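Local coordinates for protein histidinol-phosphatase (PDB 6NLR) that probably hydrolyses histidinol phosphate to histidinol in histidine biosynthesis, as a PHP-family phosphatase with a trinuclear cobalt and manganese centre, at residues E22-Y35 with Y255-Y269. Residues are numbered along the deposited sequence; the frame is centred on the assembly and turned at random.
Sequences EMVLKAIELDFDEY and YGSDSHGVQDIGRGY. With CO (cobalt (II) ion), chain F; MN (manganese (II) ion), chain D.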
ATOM      1  N   GLU A  22       9.920  18.340   5.813  1.00 33.05           N
ATOM      2  CA  GLU A  22      10.255  18.000   7.227  1.00 34.47           C
ATOM      3  C   GLU A  22      10.413  16.479   7.327  1.00 31.53           C
ATOM      4  O   GLU A  22      11.254  16.008   8.087  1.00 28.32           O
ATOM      5  CB  GLU A  22       9.221  18.553   8.217  1.00 38.98           C
ATOM      6  CG  GLU A  22       9.107  20.077   8.218  1.00 47.94           C
ATOM      7  CD  GLU A  22      10.403  20.887   8.280  1.00 60.03           C
ATOM      8  OE1 GLU A  22      11.150  20.743   9.276  1.00 62.59           O
ATOM      9  OE2 GLU A  22      10.672  21.681   7.325  1.00 77.49           O
HETATM   10  N   MSE A  23       9.636  15.725   6.532  1.00 26.81           N
HETATM   11  CA  MSE A  23       9.748  14.272   6.524  1.00 27.27           C
HETATM   12  C   MSE A  23      11.104  13.861   5.931  1.00 29.35           C
HETATM   13  O   MSE A  23      11.795  12.995   6.471  1.00 29.01           O
HETATM   14  CB  MSE A  23       8.559  13.651   5.780  1.00 24.32           C
HETATM   15  CG  MSE A  23       7.227  14.005   6.383  1.00 27.71           C
HETATM   16 SE   MSE A  23       5.737  13.363   5.300  1.00 28.81          SE
HETATM   17  CE  MSE A  23       6.036  11.436   5.414  1.00 29.14           C
ATOM     18  N   VAL A  24      11.516  14.528   4.847  1.00 28.19           N
ATOM     19  CA  VAL A  24      12.770  14.212   4.183  1.00 27.39           C
ATOM     20  C   VAL A  24      13.935  14.552   5.117  1.00 27.41           C
ATOM     21  O   VAL A  24      14.866  13.742   5.218  1.00 27.25           O
ATOM     22  CB  VAL A  24      12.858  14.926   2.822  1.00 28.08           C
ATOM     23  CG1 VAL A  24      14.292  15.063   2.314  1.00 29.82           C
ATOM     24  CG2 VAL A  24      11.980  14.216   1.801  1.00 29.86           C
ATOM     25  N   LEU A  25      13.883  15.698   5.802  1.00 28.07           N
ATOM     26  CA  LEU A  25      14.949  16.109   6.753  1.00 29.08           C
ATOM     27  C   LEU A  25      15.058  15.056   7.864  1.00 30.50           C
ATOM     28  O   LEU A  25      16.196  14.742   8.283  1.00 30.64           O
ATOM     29  CB  LEU A  25      14.655  17.507   7.309  1.00 31.77           C
ATOM     30  CG  LEU A  25      14.966  18.678   6.367  1.00 33.27           C
ATOM     31  CD1 LEU A  25      14.330  19.987   6.873  1.00 34.20           C
ATOM     32  CD2 LEU A  25      16.482  18.849   6.204  1.00 33.54           C
ATOM     33  N   LYS A  26      13.934  14.514   8.330  1.00 29.78           N
ATOM     34  CA  LYS A  26      13.947  13.458   9.374  1.00 31.21           C
ATOM     35  C   LYS A  26      14.560  12.171   8.797  1.00 28.50           C
ATOM     36  O   LYS A  26      15.360  11.547   9.490  1.00 29.94           O
ATOM     37  CB  LYS A  26      12.544  13.182   9.914  1.00 31.07           C
ATOM     38  CG  LYS A  26      12.511  12.226  11.097  1.00 35.07           C
ATOM     39  CD  LYS A  26      13.109  12.801  12.331  1.00 40.88           C
ATOM     40  CE  LYS A  26      13.038  11.846  13.501  1.00 47.91           C
ATOM     41  NZ  LYS A  26      13.527  12.515  14.736  1.00 54.57           N
ATOM     42  N   ALA A  27      14.191  11.774   7.582  1.00 27.56           N
ATOM     43  CA  ALA A  27      14.775  10.582   6.925  1.00 28.14           C
ATOM     44  C   ALA A  27      16.300  10.747   6.854  1.00 28.54           C
ATOM     45  O   ALA A  27      17.009   9.765   7.155  1.00 28.38           O
ATOM     46  CB  ALA A  27      14.148  10.311   5.583  1.00 25.96           C
ATOM     47  N   ILE A  28      16.800  11.947   6.532  1.00 29.74           N
ATOM     48  CA  ILE A  28      18.273  12.185   6.421  1.00 29.80           C
ATOM     49  C   ILE A  28      18.889  12.034   7.817  1.00 33.43           C
ATOM     50  O   ILE A  28      19.920  11.388   7.937  1.00 33.69           O
ATOM     51  CB  ILE A  28      18.565  13.547   5.778  1.00 30.63           C
ATOM     52  CG1 ILE A  28      18.083  13.572   4.321  1.00 29.84           C
ATOM     53  CG2 ILE A  28      20.045  13.930   5.924  1.00 30.36           C
ATOM     54  CD1 ILE A  28      18.028  14.944   3.704  1.00 29.66           C
ATOM     55  N   GLU A  29      18.260  12.587   8.848  1.00 34.38           N
ATOM     56  CA  GLU A  29      18.735  12.475  10.251  1.00 36.85           C
ATOM     57  C   GLU A  29      18.832  10.993  10.632  1.00 36.86           C
ATOM     58  O   GLU A  29      19.733  10.661  11.400  1.00 39.26           O
ATOM     59  CB  GLU A  29      17.785  13.250  11.166  1.00 40.87           C
ATOM     60  CG  GLU A  29      18.144  13.294  12.641  1.00 47.35           C
ATOM     61  CD  GLU A  29      16.977  13.803  13.488  1.00 56.91           C
ATOM     62  OE1 GLU A  29      16.118  14.560  12.951  1.00 59.39           O
ATOM     63  OE2 GLU A  29      16.894  13.429  14.673  1.00 67.91           O
ATOM     64  N   LEU A  30      17.933  10.136  10.149  1.00 34.20           N
ATOM     65  CA  LEU A  30      17.941   8.686  10.492  1.00 35.01           C
ATOM     66  C   LEU A  30      18.769   7.893   9.471  1.00 34.18           C
ATOM     67  O   LEU A  30      18.590   6.661   9.432  1.00 33.85           O
ATOM     68  CB  LEU A  30      16.496   8.161  10.554  1.00 34.81           C
ATOM     69  CG  LEU A  30      15.620   8.797  11.630  1.00 36.86           C
ATOM     70  CD1 LEU A  30      14.264   8.115  11.718  1.00 34.97           C
ATOM     71  CD2 LEU A  30      16.330   8.771  12.985  1.00 41.60           C
ATOM     72  N   ASP A  31      19.568   8.559   8.629  1.00 33.65           N
ATOM     73  CA  ASP A  31      20.571   7.903   7.738  1.00 36.28           C
ATOM     74  C   ASP A  31      19.914   7.120   6.593  1.00 34.07           C
ATOM     75  O   ASP A  31      20.552   6.188   6.082  1.00 33.43           O
ATOM     76  CB  ASP A  31      21.478   6.958   8.534  1.00 41.74           C
ATOM     77  CG  ASP A  31      22.297   7.683   9.584  1.00 48.47           C
ATOM     78  OD1 ASP A  31      22.936   8.701   9.224  1.00 47.98           O
ATOM     79  OD2 ASP A  31      22.276   7.239  10.754  1.00 56.89           O
ATOM     80  N   PHE A  32      18.701   7.472   6.169  1.00 29.98           N
ATOM     81  CA  PHE A  32      18.140   6.904   4.917  1.00 30.24           C
ATOM     82  C   PHE A  32      18.990   7.452   3.769  1.00 32.98           C
ATOM     83  O   PHE A  32      19.328   8.620   3.851  1.00 32.94           O
ATOM     84  CB  PHE A  32      16.648   7.215   4.781  1.00 27.37           C
ATOM     85  CG  PHE A  32      15.805   6.297   5.625  1.00 27.23           C
ATOM     86  CD1 PHE A  32      15.564   6.595   6.958  1.00 28.47           C
ATOM     87  CD2 PHE A  32      15.340   5.094   5.112  1.00 28.43           C
ATOM     88  CE1 PHE A  32      14.842   5.719   7.754  1.00 28.84           C
ATOM     89  CE2 PHE A  32      14.613   4.220   5.904  1.00 28.09           C
ATOM     90  CZ  PHE A  32      14.359   4.534   7.221  1.00 29.37           C
ATOM     91  N   ASP A  33      19.356   6.645   2.776  1.00 31.15           N
ATOM     92  CA  ASP A  33      20.027   7.182   1.566  1.00 35.75           C
ATOM     93  C   ASP A  33      19.086   7.080   0.359  1.00 32.33           C
ATOM     94  O   ASP A  33      19.421   7.649  -0.661  1.00 30.89           O
ATOM     95  CB  ASP A  33      21.384   6.526   1.334  1.00 43.14           C
ATOM     96  CG  ASP A  33      21.367   5.043   1.568  1.00 52.21           C
ATOM     97  OD1 ASP A  33      20.572   4.384   0.867  1.00 56.72           O
ATOM     98  OD2 ASP A  33      22.100   4.580   2.493  1.00 56.63           O
ATOM     99  N   GLU A  34      17.918   6.454   0.484  1.00 28.93           N
ATOM    100  CA  GLU A  34      16.970   6.316  -0.647  1.00 27.96           C
ATOM    101  C   GLU A  34      15.542   6.361  -0.113  1.00 26.83           C
ATOM    102  O   GLU A  34      15.270   5.754   0.937  1.00 26.77           O
ATOM    103  CB  GLU A  34      17.266   5.032  -1.396  1.00 28.92           C
ATOM    104  CG  GLU A  34      16.597   4.963  -2.732  1.00 33.00           C
ATOM    105  CD  GLU A  34      17.090   3.821  -3.602  1.00 35.13           C
ATOM    106  OE1 GLU A  34      17.931   3.077  -3.133  1.00 33.06           O
ATOM    107  OE2 GLU A  34      16.605   3.684  -4.736  1.00 41.78           O
ATOM    108  N   TYR A  35      14.667   7.089  -0.798  1.00 26.44           N
ATOM    109  CA  TYR A  35      13.367   7.535  -0.252  1.00 25.88           C
ATOM    110  C   TYR A  35      12.385   7.713  -1.407  1.00 26.71           C
ATOM    111  O   TYR A  35      12.680   8.522  -2.306  1.00 29.25           O
ATOM    112  CB  TYR A  35      13.629   8.800   0.560  1.00 25.43           C
ATOM    113  CG  TYR A  35      12.460   9.366   1.321  1.00 25.61           C
ATOM    114  CD1 TYR A  35      11.531  10.169   0.681  1.00 25.76           C
ATOM    115  CD2 TYR A  35      12.323   9.173   2.683  1.00 26.93           C
ATOM    116  CE1 TYR A  35      10.490  10.760   1.367  1.00 26.59           C
ATOM    117  CE2 TYR A  35      11.270   9.737   3.381  1.00 28.45           C
ATOM    118  CZ  TYR A  35      10.357  10.545   2.726  1.00 27.10           C
ATOM    119  OH  TYR A  35       9.331  11.149   3.393  1.00 27.14           O
ATOM    120  N   TYR A 255      11.637  -2.155   2.424  1.00 21.91           N
ATOM    121  CA  TYR A 255      11.084  -1.509   3.642  1.00 22.28           C
ATOM    122  C   TYR A 255      10.173  -0.359   3.230  1.00 21.31           C
ATOM    123  O   TYR A 255      10.593   0.447   2.399  1.00 23.50           O
ATOM    124  CB  TYR A 255      12.187  -0.966   4.540  1.00 23.21           C
ATOM    125  CG  TYR A 255      11.703  -0.011   5.611  1.00 23.68           C
ATOM    126  CD1 TYR A 255      11.070  -0.473   6.752  1.00 22.80           C
ATOM    127  CD2 TYR A 255      11.869   1.360   5.480  1.00 21.79           C
ATOM    128  CE1 TYR A 255      10.640   0.396   7.743  1.00 23.98           C
ATOM    129  CE2 TYR A 255      11.462   2.249   6.466  1.00 23.42           C
ATOM    130  CZ  TYR A 255      10.857   1.758   7.617  1.00 23.05           C
ATOM    131  OH  TYR A 255      10.429   2.610   8.589  1.00 23.72           O
ATOM    132  N   GLY A 256       8.975  -0.308   3.795  1.00 20.99           N
ATOM    133  CA  GLY A 256       8.003   0.786   3.611  1.00 22.36           C
ATOM    134  C   GLY A 256       7.424   1.196   4.955  1.00 23.67           C
ATOM    135  O   GLY A 256       6.750   0.341   5.572  1.00 23.13           O
ATOM    136  N   SER A 257       7.699   2.433   5.398  1.00 23.62           N
ATOM    137  CA  SER A 257       7.169   3.033   6.650  1.00 22.43           C
ATOM    138  C   SER A 257       5.679   3.353   6.491  1.00 22.90           C
ATOM    139  O   SER A 257       4.982   3.452   7.500  1.00 20.51           O
ATOM    140  CB  SER A 257       7.934   4.293   7.002  1.00 24.71           C
ATOM    141  OG  SER A 257       7.765   5.305   5.995  1.00 23.74           O
ATOM    142  N   ASP A 258       5.218   3.555   5.262  1.00 21.15           N
ATOM    143  CA  ASP A 258       3.873   4.120   4.982  1.00 22.83           C
ATOM    144  C   ASP A 258       3.695   5.439   5.757  1.00 22.56           C
ATOM    145  O   ASP A 258       2.599   5.669   6.297  1.00 23.02           O
ATOM    146  CB  ASP A 258       2.784   3.103   5.303  1.00 21.50           C
ATOM    147  CG  ASP A 258       1.685   3.084   4.262  1.00 22.81           C
ATOM    148  OD1 ASP A 258       1.485   4.122   3.615  1.00 20.60           O
ATOM    149  OD2 ASP A 258       1.079   2.019   4.077  1.00 25.74           O
ATOM    150  N   SER A 259       4.735   6.265   5.833  1.00 22.70           N
ATOM    151  CA  SER A 259       4.754   7.499   6.666  1.00 25.08           C
ATOM    152  C   SER A 259       3.719   8.504   6.143  1.00 24.54           C
ATOM    153  O   SER A 259       3.720   8.774   4.920  1.00 21.00           O
ATOM    154  CB  SER A 259       6.141   8.081   6.712  1.00 26.33           C
ATOM    155  OG  SER A 259       6.993   7.278   7.524  1.00 27.45           O
ATOM    156  N   HIS A 260       2.864   9.021   7.025  1.00 22.52           N
ATOM    157  CA  HIS A 260       1.885  10.094   6.729  1.00 25.93           C
ATOM    158  C   HIS A 260       2.273  11.378   7.476  1.00 29.77           C
ATOM    159  O   HIS A 260       1.501  12.383   7.407  1.00 32.43           O
ATOM    160  CB  HIS A 260       0.483   9.585   7.046  1.00 26.41           C
ATOM    161  CG  HIS A 260      -0.015   8.666   5.988  1.00 28.51           C
ATOM    162  ND1 HIS A 260       0.476   7.395   5.812  1.00 29.08           N
ATOM    163  CD2 HIS A 260      -0.950   8.836   5.029  1.00 29.99           C
ATOM    164  CE1 HIS A 260      -0.145   6.811   4.812  1.00 28.77           C
ATOM    165  NE2 HIS A 260      -1.011   7.664   4.302  1.00 29.06           N
ATOM    166  N   GLY A 261       3.449  11.365   8.106  1.00 28.03           N
ATOM    167  CA  GLY A 261       3.992  12.495   8.865  1.00 29.96           C
ATOM    168  C   GLY A 261       5.399  12.205   9.351  1.00 30.42           C
ATOM    169  O   GLY A 261       5.867  11.063   9.191  1.00 26.15           O
ATOM    170  N   VAL A 262       6.031  13.217   9.935  1.00 30.14           N
ATOM    171  CA  VAL A 262       7.424  13.187  10.454  1.00 33.10           C
ATOM    172  C   VAL A 262       7.567  12.079  11.507  1.00 31.37           C
ATOM    173  O   VAL A 262       8.591  11.391  11.498  1.00 30.29           O
ATOM    174  CB  VAL A 262       7.805  14.569  11.014  1.00 34.21           C
ATOM    175  CG1 VAL A 262       9.182  14.567  11.668  1.00 36.13           C
ATOM    176  CG2 VAL A 262       7.743  15.627   9.917  1.00 35.17           C
ATOM    177  N   GLN A 263       6.579  11.908  12.382  1.00 31.46           N
ATOM    178  CA  GLN A 263       6.692  10.992  13.544  1.00 32.70           C
ATOM    179  C   GLN A 263       6.757   9.548  13.047  1.00 30.44           C
ATOM    180  O   GLN A 263       7.286   8.727  13.764  1.00 29.99           O
ATOM    181  CB  GLN A 263       5.537  11.194  14.526  1.00 37.59           C
ATOM    182  CG  GLN A 263       5.613  12.520  15.277  1.00 45.90           C
ATOM    183  CD  GLN A 263       6.939  12.778  15.956  1.00 53.03           C
ATOM    184  OE1 GLN A 263       7.786  13.521  15.445  1.00 51.63           O
ATOM    185  NE2 GLN A 263       7.124  12.162  17.118  1.00 60.50           N
ATOM    186  N   ASP A 264       6.244   9.268  11.856  1.00 28.21           N
ATOM    187  CA  ASP A 264       6.205   7.905  11.273  1.00 26.40           C
ATOM    188  C   ASP A 264       7.563   7.527  10.669  1.00 26.37           C
ATOM    189  O   ASP A 264       7.797   6.334  10.435  1.00 26.54           O
ATOM    190  CB  ASP A 264       5.159   7.827  10.164  1.00 26.77           C
ATOM    191  CG  ASP A 264       3.727   7.985  10.626  1.00 29.59           C
ATOM    192  OD1 ASP A 264       3.468   7.847  11.848  1.00 27.93           O
ATOM    193  OD2 ASP A 264       2.861   8.207   9.748  1.00 28.56           O
ATOM    194  N   ILE A 265       8.399   8.500  10.315  1.00 26.60           N
ATOM    195  CA  ILE A 265       9.633   8.227   9.520  1.00 27.58           C
ATOM    196  C   ILE A 265      10.518   7.253  10.309  1.00 26.88           C
ATOM    197  O   ILE A 265      10.743   7.498  11.487  1.00 23.03           O
ATOM    198  CB  ILE A 265      10.368   9.534   9.156  1.00 29.85           C
ATOM    199  CG1 ILE A 265       9.533  10.394   8.190  1.00 28.66           C
ATOM    200  CG2 ILE A 265      11.749   9.241   8.599  1.00 29.56           C
ATOM    201  CD1 ILE A 265       9.489   9.876   6.801  1.00 28.27           C
ATOM    202  N   GLY A 266      10.991   6.186   9.653  1.00 27.06           N
ATOM    203  CA  GLY A 266      11.920   5.194  10.228  1.00 26.34           C
ATOM    204  C   GLY A 266      11.206   4.145  11.074  1.00 26.74           C
ATOM    205  O   GLY A 266      11.878   3.244  11.544  1.00 25.98           O
ATOM    206  N   ARG A 267       9.883   4.214  11.251  1.00 25.00           N
ATOM    207  CA  ARG A 267       9.205   3.354  12.259  1.00 27.49           C
ATOM    208  C   ARG A 267       9.362   1.876  11.851  1.00 25.17           C
ATOM    209  O   ARG A 267       9.234   1.549  10.651  1.00 23.98           O
ATOM    210  CB  ARG A 267       7.737   3.766  12.433  1.00 28.06           C
ATOM    211  CG  ARG A 267       6.856   3.458  11.228  1.00 27.25           C
ATOM    212  CD  ARG A 267       5.458   3.998  11.457  1.00 30.85           C
ATOM    213  NE  ARG A 267       4.637   3.965  10.251  1.00 26.79           N
ATOM    214  CZ  ARG A 267       3.356   4.317  10.213  1.00 28.91           C
ATOM    215  NH1 ARG A 267       2.729   4.678  11.324  1.00 30.04           N
ATOM    216  NH2 ARG A 267       2.694   4.299   9.066  1.00 27.32           N
ATOM    217  N   GLY A 268       9.667   1.014  12.815  1.00 28.41           N
ATOM    218  CA  GLY A 268       9.775  -0.445  12.619  1.00 28.20           C
ATOM    219  C   GLY A 268      10.955  -0.835  11.712  1.00 29.66           C
ATOM    220  O   GLY A 268      11.028  -2.020  11.287  1.00 27.81           O
ATOM    221  N   TYR A 269      11.917   0.060  11.468  1.00 28.33           N
ATOM    222  CA  TYR A 269      13.038  -0.280  10.565  1.00 28.22           C
ATOM    223  C   TYR A 269      13.829  -1.466  11.136  1.00 28.19           C
ATOM    224  O   TYR A 269      14.177  -2.371  10.306  1.00 28.51           O
ATOM    225  CB  TYR A 269      13.954   0.895  10.255  1.00 26.92           C
ATOM    226  CG  TYR A 269      14.910   0.533   9.158  1.00 26.98           C
ATOM    227  CD1 TYR A 269      14.483   0.532   7.848  1.00 25.95           C
ATOM    228  CD2 TYR A 269      16.222   0.152   9.432  1.00 30.32           C
ATOM    229  CE1 TYR A 269      15.331   0.207   6.813  1.00 27.86           C
ATOM    230  CE2 TYR A 269      17.087  -0.201   8.410  1.00 30.32           C
ATOM    231  CZ  TYR A 269      16.627  -0.198   7.100  1.00 31.33           C
ATOM    232  OH  TYR A 269      17.461  -0.552   6.082  1.00 32.73           O
TER
HETATM  233 CO    CO F 303       0.475   4.046   1.640  1.00 22.38          CO
HETATM  234 MN    MN D 301      -2.615   6.999   3.004  0.83 27.66          MN
HETATM  235  O   HOH W   1      -0.588   2.154   2.035  1.00 18.48           O
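Ile265 packs against Met23, Lys26 and Ala27 of helix 20-29 and reaches Tyr35. Its CG1, anti to the carbonyl carbon (chi1 -66°), carries CD1 to the Tyr35 ring edge, in plane, 3.6 Å from Tyr35 OH; CG2 rests on the Ala27 backbone, 3.7 Å from Ala27 N. Lys26 runs past Ile265 in the opposite direction, touching with CG; its NZ leads away to a salt bridge with Glu29 OE2, its hydrogen bond weak. Selenomethionine Met23 passes Val262 and, bent at chi3 (63°), brings its CE methyl to 3.6 Å from Ser259 CB. Val262 puts CG2 against Glu22 CB and CG1 against Lys26 CB. Where a Schellman motif ends the helix at Asp31, Leu30 CD1 and, just after it, Phe32 CE1 pack on Gly266 CA. The Phe32 edge points at the face of Tyr269 in a T-shaped pair (centroids 5.5 Å apart), whereas Tyr255 lies nearly parallel to Phe32 but slid aside. Tyr269 CD1 sits over the centre of the Tyr255 ring, and Tyr255 OH donates to Arg267 O. Asp258 OD1 binds cobalt with His6, His8 and Glu93; His260 NE2 binds manganese with His14 and His40. Apolar and aromatic packing thus joins the metal-bearing loop after strand 253-256 to helix 20-29 and the turn into strand 34-40 of the PHP domain, while polar loop groups are engaged within the loop, by metals and by neighbouring strands, as Ser257 OG is with Asp4.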